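Side-chain contact in geranyltranstransferase (PDB 7LBJ), which probably condenses isopentenyl diphosphate with allylic diphosphates to build trans-prenyl diphosphates, using magnesium: residues 24-29 and 80-85. Numbering follows the deposited sequence. Where two conformers were deposited one is given.
Sequences SQLDAA and SVELIH
Helices 11-29 and 75-92 come nearest, within 24-29 and 80-85, at Leu26 and Leu83, with their CA atoms 8.8 Å apart. From the 24-29 side Leu26 alone does the touching, reaching across with both of its methyls. CD2 rests against the branch carbon and one methyl of Leu83, 4.0 Å from Leu83 CD2 and just as far from Leu83 CG, and the two leucines pass alongside each other in opposite directions. In both, CG stands anti to the carbonyl carbon (chi1 -72° in Leu26, -68° in Leu83), which sends each isobutyl group toward the facing helix. The other methyl, Leu26 CD1, lies loosely beside Glu82 CG, 4.3 Å away. The Glu82 side chain starts toward Leu26, but the carboxylate turns off and forms a salt bridge with Arg54 through OE2. Met79, earlier on helix 75-92, also packs on Leu26 and extends the same pairing of helices; Leu125 and Leu132 of helix 115-134 touch Leu83 and join a third helix to it, within the mostly helical prenyl synthase fold. The contact is small and buried, van der Waals packing with no directed bond, and can be only part of what holds the two helices together.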
loop_
_atom_site.group_PDB
_atom_site.type_symbol
_atom_site.label_atom_id
_atom_site.label_comp_id
_atom_site.label_asym_id
_atom_site.label_seq_id
_atom_site.Cartn_x
_atom_site.Cartn_y
_atom_site.Cartn_z
ATOM N N SER A 24 12.979 -0.551 -18.318
ATOM C CA SER A 24 13.893 0.553 -18.036
ATOM C C SER A 24 13.311 1.504 -16.997
ATOM O O SER A 24 14.043 2.037 -16.151
ATOM C CB SER A 24 14.208 1.308 -19.326
ATOM O OG SER A 24 15.022 2.436 -19.064
ATOM N N GLN A 25 11.998 1.745 -17.066
ATOM C CA GLN A 25 11.352 2.659 -16.132
ATOM C C GLN A 25 11.370 2.091 -14.721
ATOM O O GLN A 25 11.667 2.802 -13.755
ATOM C CB GLN A 25 9.916 2.936 -16.581
ATOM C CG GLN A 25 9.823 3.805 -17.821
ATOM C CD GLN A 25 10.014 5.270 -17.502
ATOM O OE1 GLN A 25 9.597 5.733 -16.448
ATOM N NE2 GLN A 25 10.637 6.008 -18.415
ATOM N N LEU A 26 11.034 0.811 -14.585
ATOM C CA LEU A 26 11.052 0.180 -13.269
ATOM C C LEU A 26 12.462 0.142 -12.691
ATOM O O LEU A 26 12.651 0.330 -11.482
ATOM C CB LEU A 26 10.475 -1.231 -13.370
ATOM C CG LEU A 26 8.966 -1.324 -13.580
ATOM C CD1 LEU A 26 8.593 -2.733 -14.104
ATOM C CD2 LEU A 26 8.162 -0.997 -12.301
ATOM N N ASP A 27 13.465 -0.128 -13.528
ATOM C CA ASP A 27 14.836 -0.144 -13.026
ATOM C C ASP A 27 15.225 1.222 -12.472
ATOM O O ASP A 27 15.862 1.316 -11.412
ATOM C CB ASP A 27 15.797 -0.580 -14.137
ATOM C CG ASP A 27 17.260 -0.483 -13.727
ATOM O OD1 ASP A 27 17.688 -1.225 -12.809
ATOM O OD2 ASP A 27 17.988 0.336 -14.330
ATOM N N ALA A 28 14.823 2.296 -13.153
ATOM C CA ALA A 28 15.169 3.632 -12.671
ATOM C C ALA A 28 14.322 4.036 -11.467
ATOM O O ALA A 28 14.761 4.857 -10.657
ATOM C CB ALA A 28 15.008 4.658 -13.794
ATOM N N ALA A 29 13.114 3.481 -11.336
ATOM C CA ALA A 29 12.194 3.853 -10.256
ATOM C C ALA A 29 12.458 3.146 -8.930
ATOM O O ALA A 29 11.987 3.626 -7.891
ATOM C CB ALA A 29 10.746 3.557 -10.655
ATOM N N SER A 80 2.668 1.493 -11.872
ATOM C CA SER A 80 1.922 1.265 -10.635
ATOM C C SER A 80 1.172 -0.067 -10.683
ATOM O O SER A 80 1.113 -0.788 -9.681
ATOM C CB SER A 80 0.956 2.423 -10.356
ATOM O OG SER A 80 -0.197 2.353 -11.189
ATOM N N VAL A 81 0.626 -0.438 -11.848
ATOM C CA VAL A 81 -0.156 -1.670 -11.839
ATOM C C VAL A 81 0.762 -2.878 -11.793
ATOM O O VAL A 81 0.385 -3.915 -11.227
ATOM C CB VAL A 81 -1.145 -1.744 -13.024
ATOM C CG1 VAL A 81 -2.198 -0.651 -12.897
ATOM C CG2 VAL A 81 -0.413 -1.646 -14.372
ATOM N N GLU A 82 1.965 -2.778 -12.380
ATOM C CA GLU A 82 2.911 -3.891 -12.309
ATOM C C GLU A 82 3.473 -4.044 -10.902
ATOM O O GLU A 82 3.716 -5.174 -10.458
ATOM C CB GLU A 82 4.048 -3.702 -13.328
ATOM C CG GLU A 82 4.971 -4.909 -13.515
ATOM C CD GLU A 82 4.284 -6.117 -14.154
ATOM O OE1 GLU A 82 3.078 -6.044 -14.458
ATOM O OE2 GLU A 82 4.953 -7.155 -14.362
ATOM N N LEU A 83 3.661 -2.917 -10.185
ATOM C CA LEU A 83 4.129 -2.976 -8.797
ATOM C C LEU A 83 3.080 -3.583 -7.871
ATOM O O LEU A 83 3.422 -4.355 -6.962
ATOM C CB LEU A 83 4.543 -1.574 -8.303
ATOM C CG LEU A 83 5.802 -1.085 -9.031
ATOM C CD1 LEU A 83 6.020 0.399 -8.795
ATOM C CD2 LEU A 83 7.048 -1.878 -8.602
ATOM N N ILE A 84 1.800 -3.251 -8.063
ATOM C CA ILE A 84 0.772 -3.908 -7.258
ATOM C C ILE A 84 0.762 -5.400 -7.555
ATOM O O ILE A 84 0.741 -6.237 -6.645
ATOM C CB ILE A 84 -0.605 -3.265 -7.496
ATOM C CG1 ILE A 84 -0.607 -1.822 -6.953
ATOM C CG2 ILE A 84 -1.715 -4.088 -6.823
ATOM C CD1 ILE A 84 -0.281 -1.727 -5.454
ATOM N N HIS A 85 0.814 -5.755 -8.840
ATOM C CA HIS A 85 0.822 -7.165 -9.215
ATOM C C HIS A 85 2.019 -7.886 -8.599
ATOM O O HIS A 85 1.880 -8.958 -7.989
ATOM C CB HIS A 85 0.844 -7.276 -10.747
ATOM C CG HIS A 85 0.901 -8.683 -11.261
ATOM N ND1 HIS A 85 -0.083 -9.610 -10.999
ATOM C CD2 HIS A 85 1.813 -9.313 -12.044
ATOM C CE1 HIS A 85 0.225 -10.754 -11.587
ATOM N NE2 HIS A 85 1.378 -10.603 -12.216
#